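Local atomic coordinates of ribonucleoside triphosphate reductase (Lactobacillus leichmannii, PDB entry 1L1L), a protein that reduces ribonucleoside triphosphates to 2'-deoxyribonucleoside triphosphates as an allosterically regulated, B12-dependent (class II) monomer. Residues N59-P64 with Y446-F452; P176-I182 with L237-N243; E208-D212 with Q248-L252; L381-N386 with I398-G404. One frame throughout, in Å; residues are numbered along the deposited sequence.

In the fold
Contact 1 is the buried one: it joins the ends of two helices about 380 residues apart, and the other three lie within the loop it closes. Contacts 2 and 3 both border the same small parallel sheet: contact 2 through the loops leading into two of its strands, contact 3 on its middle strand. Their centres are about 18 Å apart, and Ile-182 and Leu-237 of contact 2 pack on Leu-250 of contact 3. Contact 2 is partly buried and mixes backbone bonds with ring packing. Contact 3 lies at the surface, with one salt bridge and a thin apolar patch. Contact 4 is local and partly buried, setting a short helix against a nearby turn and strand.

Contact 1: N59-P64 with Y446-F452; sequences NINLDP and YAKRVTF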
# COMPACT_ATOMS: atom_id res chain seq x y z
N ASN A 59 7.59 -6.88 17.00
CA ASN A 59 7.83 -7.92 16.00
C ASN A 59 8.50 -9.17 16.57
O ASN A 59 8.08 -10.29 16.28
CB ASN A 59 8.69 -7.37 14.85
CG ASN A 59 8.96 -8.39 13.76
OD1 ASN A 59 9.98 -9.09 13.77
ND2 ASN A 59 8.04 -8.49 12.80
N ILE A 60 9.52 -8.97 17.39
CA ILE A 60 10.25 -10.10 17.96
C ILE A 60 9.36 -11.03 18.80
O ILE A 60 9.50 -12.26 18.74
CB ILE A 60 11.45 -9.61 18.83
CG1 ILE A 60 12.41 -10.77 19.11
CG2 ILE A 60 10.95 -9.03 20.13
CD1 ILE A 60 13.16 -11.23 17.90
N ASN A 61 8.44 -10.45 19.56
CA ASN A 61 7.54 -11.21 20.42
C ASN A 61 6.46 -11.98 19.67
O ASN A 61 5.52 -12.49 20.28
CB ASN A 61 6.90 -10.28 21.45
CG ASN A 61 7.88 -9.84 22.52
OD1 ASN A 61 8.59 -10.66 23.10
ND2 ASN A 61 7.93 -8.54 22.79
N LEU A 62 6.62 -12.05 18.36
CA LEU A 62 5.68 -12.79 17.53
C LEU A 62 6.22 -14.19 17.26
O LEU A 62 5.46 -15.10 16.92
CB LEU A 62 5.44 -12.07 16.19
CG LEU A 62 4.50 -10.86 16.22
CD1 LEU A 62 4.42 -10.27 14.81
CD2 LEU A 62 3.12 -11.29 16.70
N ASP A 63 7.54 -14.37 17.40
CA ASP A 63 8.15 -15.67 17.17
C ASP A 63 7.30 -16.70 17.91
O ASP A 63 7.09 -16.59 19.12
CB ASP A 63 9.60 -15.70 17.67
CG ASP A 63 10.33 -16.97 17.25
OD1 ASP A 63 9.85 -18.07 17.58
OD2 ASP A 63 11.38 -16.87 16.58
N PRO A 64 6.79 -17.71 17.19
CA PRO A 64 5.95 -18.76 17.77
C PRO A 64 6.59 -19.61 18.87
O PRO A 64 5.89 -20.12 19.75
CB PRO A 64 5.56 -19.58 16.55
CG PRO A 64 6.78 -19.49 15.70
CD PRO A 64 7.14 -18.03 15.80
N TYR A 446 12.17 -10.78 9.98
CA TYR A 446 11.18 -9.84 10.50
C TYR A 446 9.87 -10.18 9.82
O TYR A 446 8.86 -10.42 10.47
CB TYR A 446 11.59 -8.40 10.16
CG TYR A 446 10.63 -7.33 10.64
CD1 TYR A 446 9.40 -7.11 10.01
CD2 TYR A 446 10.94 -6.55 11.76
CE1 TYR A 446 8.50 -6.15 10.49
CE2 TYR A 446 10.05 -5.59 12.24
CZ TYR A 446 8.83 -5.39 11.61
OH TYR A 446 7.96 -4.45 12.12
N ALA A 447 9.92 -10.23 8.50
CA ALA A 447 8.73 -10.54 7.69
C ALA A 447 8.15 -11.90 8.05
O ALA A 447 6.95 -12.03 8.30
CB ALA A 447 9.10 -10.50 6.21
N LYS A 448 9.01 -12.91 8.09
CA LYS A 448 8.57 -14.26 8.41
C LYS A 448 7.75 -14.28 9.69
O LYS A 448 6.75 -14.99 9.79
CB LYS A 448 9.78 -15.19 8.58
CG LYS A 448 9.41 -16.66 8.49
CD LYS A 448 9.21 -17.06 7.04
CE LYS A 448 8.71 -18.48 6.92
NZ LYS A 448 8.83 -18.97 5.52
N ARG A 449 8.17 -13.50 10.69
CA ARG A 449 7.44 -13.47 11.94
C ARG A 449 6.04 -12.88 11.79
O ARG A 449 5.07 -13.41 12.36
CB ARG A 449 8.24 -12.70 13.00
CG ARG A 449 9.33 -13.56 13.69
CD ARG A 449 9.87 -12.88 14.97
NE ARG A 449 10.63 -11.67 14.68
CZ ARG A 449 11.86 -11.65 14.18
NH1 ARG A 449 12.49 -12.78 13.90
NH2 ARG A 449 12.46 -10.49 13.95
N VAL A 450 5.92 -11.81 11.02
CA VAL A 450 4.61 -11.20 10.82
C VAL A 450 3.60 -12.28 10.40
O VAL A 450 2.43 -12.22 10.78
CB VAL A 450 4.68 -10.08 9.75
CG1 VAL A 450 3.29 -9.60 9.39
CG2 VAL A 450 5.50 -8.92 10.28
N THR A 451 4.05 -13.27 9.64
CA THR A 451 3.15 -14.33 9.18
C THR A 451 2.56 -15.19 10.31
O THR A 451 1.70 -16.05 10.06
CB THR A 451 3.83 -15.27 8.17
OG1 THR A 451 4.78 -16.11 8.84
CG2 THR A 451 4.53 -14.47 7.09
N PHE A 452 3.01 -14.98 11.55
CA PHE A 452 2.46 -15.74 12.67
C PHE A 452 1.52 -14.87 13.51
O PHE A 452 1.05 -15.30 14.57
CB PHE A 452 3.58 -16.32 13.55
CG PHE A 452 4.33 -17.46 12.92
CD1 PHE A 452 5.38 -17.21 12.05
CD2 PHE A 452 3.97 -18.78 13.18
CE1 PHE A 452 6.07 -18.26 11.45
CE2 PHE A 452 4.65 -19.84 12.58
CZ PHE A 452 5.70 -19.58 11.71
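Asn-59 lays its amide flat over one face of the Tyr-446 ring. The two planes are only 5° apart, and ND2 sits over the ring centre. With CG anti to the backbone N (chi1 -179°), both polar ends of Asn-59 reach the other helix. ND2 donates to Tyr-446 O at 3.1 Å in a nearly straight bond (168°). It comes from above the carbonyl plane, and the same oxygen also accepts the helical bond from Val-450 N. OD1 takes the NE of Arg-449 at 2.8 Å. The NH2 of Arg-449 adds a weak bond to the same OD1, as does NE to Asn-59 O. The amide and guanidinium planes stand steeply to each other. OD1 sits near the guanidinium edge, tilted somewhat from its plane, and the bond from NE is bent. The Arg-449 chain bends at chi3, and Ile-60 CD1 covers one guanidinium face, 4.0 Å from CZ. Further on, Leu-62 CD1 rests against the backbone at Arg-449 O. Pro-64 CG forms a CH-pi contact over the face of Phe-452, 3.9 Å from the ring centroid.

Arg-449 NH1 has further partners in Glu-81, by a salt bridge, and the Tyr-532 hydroxyl, which also bonds to Asp-63. Asp-63 makes a salt bridge with Arg-65, and Tyr-446 OH bonds to Asn-100. The contact thus ties the C-terminal ends of helices 48-60 and 436-450 together, with helix 72-90 packing on Ile-60 and Arg-449 and helix 512-536 on Pro-64 and Phe-452.

Contact 2: P176-I182 with L237-N243; sequences PRVDFAI and LHFAQTN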
# COMPACT_ATOMS: atom_id res chain seq x y z
N PRO A 176 -24.80 -14.83 -9.36
CA PRO A 176 -26.18 -15.12 -9.77
C PRO A 176 -27.01 -13.91 -10.18
O PRO A 176 -26.63 -12.77 -9.95
CB PRO A 176 -26.76 -15.82 -8.54
CG PRO A 176 -26.01 -15.16 -7.41
CD PRO A 176 -24.59 -15.15 -7.94
N ARG A 177 -28.16 -14.17 -10.80
CA ARG A 177 -29.02 -13.08 -11.23
C ARG A 177 -29.55 -12.32 -10.02
O ARG A 177 -29.84 -12.91 -8.99
CB ARG A 177 -30.20 -13.63 -12.05
CG ARG A 177 -30.85 -14.87 -11.45
CD ARG A 177 -32.16 -15.22 -12.16
NE ARG A 177 -32.68 -16.53 -11.77
CZ ARG A 177 -33.87 -17.02 -12.13
NH1 ARG A 177 -34.67 -16.30 -12.90
NH2 ARG A 177 -34.24 -18.23 -11.73
N VAL A 178 -29.68 -11.00 -10.15
CA VAL A 178 -30.20 -10.19 -9.06
C VAL A 178 -31.70 -10.50 -8.96
O VAL A 178 -32.51 -9.94 -9.70
CB VAL A 178 -30.02 -8.67 -9.35
CG1 VAL A 178 -30.53 -7.85 -8.17
CG2 VAL A 178 -28.54 -8.36 -9.61
N ASP A 179 -32.04 -11.41 -8.05
CA ASP A 179 -33.42 -11.85 -7.84
C ASP A 179 -34.44 -10.85 -7.29
O ASP A 179 -35.60 -10.88 -7.71
CB ASP A 179 -33.43 -13.09 -6.95
CG ASP A 179 -33.00 -14.33 -7.68
OD1 ASP A 179 -32.69 -15.34 -7.01
OD2 ASP A 179 -32.97 -14.31 -8.93
N PHE A 180 -34.03 -9.98 -6.37
CA PHE A 180 -34.97 -9.03 -5.78
C PHE A 180 -34.47 -7.60 -5.66
O PHE A 180 -33.35 -7.36 -5.23
CB PHE A 180 -35.39 -9.49 -4.38
CG PHE A 180 -35.63 -10.96 -4.26
CD1 PHE A 180 -36.64 -11.58 -4.99
CD2 PHE A 180 -34.83 -11.73 -3.43
CE1 PHE A 180 -36.85 -12.95 -4.88
CE2 PHE A 180 -35.04 -13.10 -3.31
CZ PHE A 180 -36.05 -13.72 -4.04
N ALA A 181 -35.32 -6.65 -6.04
CA ALA A 181 -34.97 -5.24 -5.91
C ALA A 181 -35.38 -4.92 -4.48
O ALA A 181 -36.56 -5.03 -4.14
CB ALA A 181 -35.78 -4.40 -6.88
N ILE A 182 -34.42 -4.54 -3.65
CA ILE A 182 -34.71 -4.26 -2.25
C ILE A 182 -35.12 -2.83 -1.94
O ILE A 182 -34.54 -1.87 -2.44
CB ILE A 182 -33.49 -4.61 -1.37
CG1 ILE A 182 -33.10 -6.08 -1.56
CG2 ILE A 182 -33.79 -4.31 0.10
CD1 ILE A 182 -34.20 -7.07 -1.21
N LEU A 237 -29.58 -9.82 0.36
CA LEU A 237 -31.04 -9.81 0.24
C LEU A 237 -31.50 -9.67 -1.20
O LEU A 237 -32.70 -9.70 -1.49
CB LEU A 237 -31.65 -8.68 1.07
CG LEU A 237 -31.69 -8.84 2.59
CD1 LEU A 237 -32.39 -7.64 3.19
CD2 LEU A 237 -32.41 -10.13 2.96
N HIS A 238 -30.54 -9.49 -2.11
CA HIS A 238 -30.88 -9.35 -3.52
C HIS A 238 -30.85 -10.71 -4.21
O HIS A 238 -31.22 -10.80 -5.38
CB HIS A 238 -29.89 -8.40 -4.21
CG HIS A 238 -30.12 -6.95 -3.93
ND1 HIS A 238 -29.81 -6.37 -2.72
CD2 HIS A 238 -30.63 -5.96 -4.70
CE1 HIS A 238 -30.11 -5.08 -2.76
NE2 HIS A 238 -30.61 -4.81 -3.95
N PHE A 239 -30.43 -11.74 -3.49
CA PHE A 239 -30.31 -13.08 -4.07
C PHE A 239 -31.07 -14.17 -3.31
O PHE A 239 -30.88 -14.36 -2.10
CB PHE A 239 -28.83 -13.46 -4.19
CG PHE A 239 -27.99 -12.40 -4.87
CD1 PHE A 239 -27.60 -11.25 -4.19
CD2 PHE A 239 -27.64 -12.54 -6.21
CE1 PHE A 239 -26.88 -10.24 -4.84
CE2 PHE A 239 -26.91 -11.54 -6.87
CZ PHE A 239 -26.53 -10.39 -6.18
N ALA A 240 -31.92 -14.89 -4.03
CA ALA A 240 -32.73 -15.94 -3.44
C ALA A 240 -31.96 -16.95 -2.60
O ALA A 240 -32.45 -17.41 -1.57
CB ALA A 240 -33.50 -16.68 -4.55
N GLN A 241 -30.75 -17.29 -3.03
CA GLN A 241 -29.92 -18.26 -2.32
C GLN A 241 -29.70 -17.89 -0.85
O GLN A 241 -29.51 -18.77 -0.00
CB GLN A 241 -28.56 -18.38 -3.01
CG GLN A 241 -27.72 -17.11 -2.91
CD GLN A 241 -26.42 -17.21 -3.69
OE1 GLN A 241 -26.43 -17.24 -4.92
NE2 GLN A 241 -25.30 -17.27 -2.98
N THR A 242 -29.70 -16.59 -0.56
CA THR A 242 -29.50 -16.10 0.79
C THR A 242 -30.68 -15.26 1.25
O THR A 242 -30.53 -14.32 2.03
CB THR A 242 -28.21 -15.25 0.89
OG1 THR A 242 -28.20 -14.28 -0.16
CG2 THR A 242 -26.98 -16.13 0.77
N ASN A 243 -31.87 -15.60 0.74
CA ASN A 243 -33.09 -14.89 1.08
C ASN A 243 -34.31 -15.74 0.72
O ASN A 243 -35.11 -15.37 -0.16
CB ASN A 243 -33.16 -13.55 0.34
CG ASN A 243 -34.34 -12.71 0.78
OD1 ASN A 243 -35.09 -13.09 1.68
ND2 ASN A 243 -34.51 -11.56 0.14
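Leu-237 meets Ile-182 through its CB, 3.8 Å from CD1 of the isoleucine. Its carbonyl oxygen lies at the edge of the Phe-180 ring, in the ring plane. The Asn-243 amide, at the other end of the segment, bonds to that same oxygen.

His-238 carries the middle of the contact. Ile-182 CG1 sits over one face of the imidazole, 3.5 Å from the centroid, in a CH-pi contact. With chi1 of Ile-182 at -57°, CG1 is anti to the carbonyl carbon and points at the ring. Val-178 CG1 touches the ring edge. The backbone joins in as well: Phe-180 N donates to His-238 O at 3.1 Å.

Phe-239 turns its ring toward Pro-176, whose CG lies 3.3 Å from CD2. Pro-176 O meets the ring edge in plane. Ala-240 N donates to Asp-179 OD1 at 3.1 Å, on the anti side of the carboxylate. The methyl of Ala-240 packs against the Phe-180 ring, with CB 3.9 Å from CZ. Gln-241 reaches across Pro-176, with OE1 3.3 Å from its CG. Asn-243 ND2 comes close to the Phe-180 ring, the amide and ring planes 78° apart, and also bonds to Lys-247 O.

Two loops are joined here by packing and two hydrogen bonds, the second loop making a short 3-10 turn at 240-241. One leads from helix 169-172 into strand 183-187, the other from helix 224-236 into strand 249-253. His-238 ND1 bonds back to Leu-234 O and NE2 to Asn-289 of helix 275-289, while Ile-182 and Leu-237 both rest on Leu-250 of strand 249-253.

Contact 3: E208-D212 with Q248-L252; sequences ELVQD and QKLIL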
# COMPACT_ATOMS: atom_id res chain seq x y z
N GLU A 208 -40.49 9.57 10.47
CA GLU A 208 -40.75 9.37 9.04
C GLU A 208 -40.69 7.91 8.60
O GLU A 208 -41.19 7.56 7.53
CB GLU A 208 -39.74 10.16 8.21
CG GLU A 208 -39.24 11.43 8.87
CD GLU A 208 -40.36 12.38 9.20
OE1 GLU A 208 -41.06 12.82 8.26
OE2 GLU A 208 -40.54 12.69 10.40
N LEU A 209 -40.08 7.07 9.42
CA LEU A 209 -39.94 5.66 9.10
C LEU A 209 -41.25 4.93 8.80
O LEU A 209 -42.20 4.97 9.59
CB LEU A 209 -39.21 4.93 10.24
CG LEU A 209 -38.94 3.44 10.01
CD1 LEU A 209 -38.05 3.26 8.78
CD2 LEU A 209 -38.27 2.84 11.23
N VAL A 210 -41.28 4.26 7.65
CA VAL A 210 -42.45 3.50 7.24
C VAL A 210 -42.13 2.02 7.40
O VAL A 210 -41.41 1.44 6.59
CB VAL A 210 -42.82 3.78 5.77
CG1 VAL A 210 -44.02 2.95 5.36
CG2 VAL A 210 -43.10 5.26 5.57
N GLN A 211 -42.65 1.40 8.45
CA GLN A 211 -42.40 -0.01 8.70
C GLN A 211 -43.67 -0.84 8.77
O GLN A 211 -44.76 -0.31 8.99
CB GLN A 211 -41.62 -0.18 10.01
CG GLN A 211 -41.52 -1.63 10.50
CD GLN A 211 -40.74 -1.77 11.79
OE1 GLN A 211 -40.99 -1.06 12.76
NE2 GLN A 211 -39.78 -2.70 11.80
N ASP A 212 -43.51 -2.14 8.56
CA ASP A 212 -44.60 -3.09 8.62
C ASP A 212 -44.01 -4.40 9.14
O ASP A 212 -42.80 -4.59 9.12
CB ASP A 212 -45.25 -3.27 7.24
CG ASP A 212 -44.27 -3.78 6.18
OD1 ASP A 212 -43.78 -4.92 6.32
OD2 ASP A 212 -44.01 -3.03 5.21
N GLN A 248 -38.31 -8.35 0.66
CA GLN A 248 -37.73 -7.24 -0.10
C GLN A 248 -37.89 -5.91 0.63
O GLN A 248 -37.93 -4.85 0.00
CB GLN A 248 -38.39 -7.15 -1.48
CG GLN A 248 -38.42 -8.47 -2.24
CD GLN A 248 -39.11 -8.36 -3.59
OE1 GLN A 248 -39.72 -9.32 -4.06
NE2 GLN A 248 -39.01 -7.19 -4.22
N LYS A 249 -37.98 -5.97 1.95
CA LYS A 249 -38.11 -4.77 2.76
C LYS A 249 -37.04 -4.76 3.83
O LYS A 249 -37.09 -5.54 4.78
CB LYS A 249 -39.50 -4.71 3.39
CG LYS A 249 -40.63 -4.57 2.38
CD LYS A 249 -41.99 -4.42 3.06
CE LYS A 249 -43.09 -4.21 2.03
NZ LYS A 249 -44.44 -4.00 2.65
N LEU A 250 -36.06 -3.88 3.68
CA LEU A 250 -34.95 -3.79 4.63
C LEU A 250 -34.88 -2.43 5.32
O LEU A 250 -34.98 -1.38 4.68
CB LEU A 250 -33.62 -4.07 3.92
CG LEU A 250 -32.38 -3.95 4.80
CD1 LEU A 250 -32.55 -4.83 6.04
CD2 LEU A 250 -31.13 -4.35 4.01
N ILE A 251 -34.72 -2.46 6.63
CA ILE A 251 -34.61 -1.25 7.42
C ILE A 251 -33.33 -1.34 8.25
O ILE A 251 -33.26 -2.14 9.18
CB ILE A 251 -35.80 -1.08 8.38
CG1 ILE A 251 -37.12 -1.16 7.61
CG2 ILE A 251 -35.67 0.25 9.11
CD1 ILE A 251 -38.35 -1.23 8.50
N LEU A 252 -32.34 -0.53 7.91
CA LEU A 252 -31.08 -0.53 8.65
C LEU A 252 -31.06 0.68 9.58
O LEU A 252 -31.17 1.83 9.13
CB LEU A 252 -29.89 -0.49 7.68
CG LEU A 252 -29.73 -1.73 6.79
CD1 LEU A 252 -28.56 -1.54 5.84
CD2 LEU A 252 -29.51 -2.96 7.66
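Ile-251 pushes its CD1 methyl against the stem of Gln-211, 3.8 Å from both CB and CG. Ile-251 belongs to strand 249-253, the middle strand of a three-stranded parallel sheet in the B12-dependent reductase insertion domain. The loop 208-212 runs past one face of that sheet before strand 216-219 begins. The Gln-211 chain is extended beyond CG and crosses the isoleucine at about a right angle, and CD1 also touches the amide carbon and NE2.

The two branches of Ile-251 serve different neighbours. CG1 stands anti to the carbonyl carbon (chi1 -54°) and carries CD1 to Gln-211. The CG2 methyl lies 3.9 Å from Leu-209 CD1. Leu-209 also touches Gln-185 and Val-187 of strand 183-187, and Ile-251 packs on Val-187 too. The small apolar patch therefore spans two strands.

Two residues earlier on the strand, Lys-249 points to the same side and replaces apolar contact with charge. Its chain is extended from CG to the amine and crosses the carboxylate of Asp-212 at about a right angle. Asp-212 OD1 accepts weak bonds from the backbone N of Asp-214 and of Ser-215, just ahead of strand 216-219. OD2 takes the lysine: Lys-249 NZ lies 2.8 Å from Asp-212 OD2 in a salt bridge, approaching from 47° above the carboxylate plane.

Contact 4: L381-N386 with I398-G404; sequences LDLSKN and IDGDVEG
Lys-385 packs the stem of its side chain against the turn 399-402. Its CG lies 3.7 Å from Val-402 CB, and its CD is 3.3 Å from Val-402 O. This is the close part of the contact. Here Asp-399 N donates to Lys-385 O at 3.0 Å (160°), and Lys-385 CA makes a CH...O contact with Asp-399 O. Asp-399 CB rests 3.4 Å from Ser-384 O. The type I turn from Asp-399 to Val-402 is thereby held against Ser-384 and Lys-385 of the helix. The Ser-384 side chain itself approaches loosely, CB 4.2 Å from Val-402 CG1.

The other end is looser. Leu-381 CD2 reaches Glu-403 O at 3.6 Å, but its approach to Val-402 CG1 is a distant 4.4 Å. On the more open side Gly-400 is exposed, and the Lys-385 chain bends at chi3 (-73°) as it passes Gly-400 O.

Asp-399 forms salt bridges with Lys-543 and Arg-469, and Glu-403 with Arg-125. Helix 381-386 directly follows strand 377-380 of the large mixed sheet, probably part of the enzyme's 10-stranded alpha-beta barrel. The short helix axis runs roughly antiparallel (145°) to the weakly bonded strand 402-404, whose Glu-403 and Gly-404 form a classic beta bulge opposite Leu-413 of strand 412-414.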
# COMPACT_ATOMS: atom_id res chain seq x y z
N LEU A 381 -0.81 -12.54 -15.43
CA LEU A 381 -1.05 -13.64 -14.50
C LEU A 381 -0.27 -14.89 -14.91
O LEU A 381 0.15 -15.69 -14.06
CB LEU A 381 -2.55 -13.94 -14.43
CG LEU A 381 -3.40 -12.83 -13.80
CD1 LEU A 381 -4.89 -13.14 -13.95
CD2 LEU A 381 -3.03 -12.68 -12.33
N ASP A 382 -0.08 -15.04 -16.21
CA ASP A 382 0.66 -16.16 -16.80
C ASP A 382 2.08 -16.21 -16.21
O ASP A 382 2.47 -17.19 -15.58
CB ASP A 382 0.74 -15.95 -18.32
CG ASP A 382 1.40 -17.11 -19.05
OD1 ASP A 382 1.71 -16.95 -20.25
OD2 ASP A 382 1.59 -18.17 -18.42
N LEU A 383 2.84 -15.14 -16.43
CA LEU A 383 4.20 -15.05 -15.91
C LEU A 383 4.25 -15.07 -14.39
O LEU A 383 5.20 -15.61 -13.80
CB LEU A 383 4.88 -13.77 -16.40
CG LEU A 383 5.23 -13.63 -17.88
CD1 LEU A 383 5.81 -12.25 -18.12
CD2 LEU A 383 6.22 -14.70 -18.30
N SER A 384 3.25 -14.47 -13.75
CA SER A 384 3.18 -14.39 -12.29
C SER A 384 3.02 -15.75 -11.63
O SER A 384 3.54 -15.98 -10.55
CB SER A 384 2.04 -13.47 -11.85
OG SER A 384 2.27 -12.13 -12.23
N LYS A 385 2.29 -16.64 -12.28
CA LYS A 385 2.08 -17.97 -11.72
C LYS A 385 3.18 -18.96 -12.07
O LYS A 385 3.37 -19.94 -11.37
CB LYS A 385 0.72 -18.54 -12.17
CG LYS A 385 -0.47 -17.82 -11.58
CD LYS A 385 -1.79 -18.50 -11.92
CE LYS A 385 -2.17 -18.27 -13.37
NZ LYS A 385 -3.55 -18.79 -13.66
N ASN A 386 3.91 -18.69 -13.15
CA ASN A 386 4.95 -19.61 -13.61
C ASN A 386 6.39 -19.14 -13.52
O ASN A 386 7.28 -19.72 -14.16
CB ASN A 386 4.67 -20.04 -15.04
CG ASN A 386 3.29 -20.61 -15.20
OD1 ASN A 386 2.90 -21.52 -14.46
ND2 ASN A 386 2.53 -20.08 -16.15
N ILE A 398 4.71 -22.65 -10.00
CA ILE A 398 5.49 -22.31 -8.81
C ILE A 398 4.67 -21.40 -7.89
O ILE A 398 4.76 -21.50 -6.67
CB ILE A 398 6.83 -21.63 -9.21
CG1 ILE A 398 7.74 -21.53 -7.98
CG2 ILE A 398 6.57 -20.27 -9.82
CD1 ILE A 398 9.11 -20.96 -8.30
N ASP A 399 3.86 -20.53 -8.50
CA ASP A 399 2.98 -19.62 -7.76
C ASP A 399 1.59 -19.80 -8.41
O ASP A 399 0.96 -18.82 -8.83
CB ASP A 399 3.44 -18.17 -7.91
CG ASP A 399 3.29 -17.35 -6.62
OD1 ASP A 399 2.40 -17.66 -5.79
OD2 ASP A 399 4.07 -16.38 -6.45
N GLY A 400 1.15 -21.05 -8.50
CA GLY A 400 -0.13 -21.36 -9.12
C GLY A 400 -1.42 -20.85 -8.50
O GLY A 400 -2.46 -20.92 -9.15
N ASP A 401 -1.38 -20.36 -7.27
CA ASP A 401 -2.59 -19.85 -6.64
C ASP A 401 -2.79 -18.34 -6.85
O ASP A 401 -3.74 -17.76 -6.35
CB ASP A 401 -2.59 -20.14 -5.14
CG ASP A 401 -2.83 -21.61 -4.82
OD1 ASP A 401 -2.55 -22.02 -3.68
OD2 ASP A 401 -3.31 -22.34 -5.72
N VAL A 402 -1.87 -17.72 -7.58
CA VAL A 402 -1.94 -16.28 -7.84
C VAL A 402 -3.13 -15.91 -8.72
O VAL A 402 -3.32 -16.49 -9.79
CB VAL A 402 -0.65 -15.77 -8.51
CG1 VAL A 402 -0.83 -14.33 -8.95
CG2 VAL A 402 0.53 -15.90 -7.56
N GLU A 403 -3.90 -14.92 -8.30
CA GLU A 403 -5.06 -14.47 -9.07
C GLU A 403 -5.05 -12.97 -9.30
O GLU A 403 -5.87 -12.44 -10.07
CB GLU A 403 -6.36 -14.86 -8.36
CG GLU A 403 -6.62 -16.35 -8.31
CD GLU A 403 -8.03 -16.66 -7.86
OE1 GLU A 403 -8.97 -16.15 -8.51
OE2 GLU A 403 -8.20 -17.39 -6.87
N GLY A 404 -4.14 -12.28 -8.63
CA GLY A 404 -4.08 -10.84 -8.79
C GLY A 404 -2.87 -10.24 -8.10
O GLY A 404 -1.86 -10.92 -7.90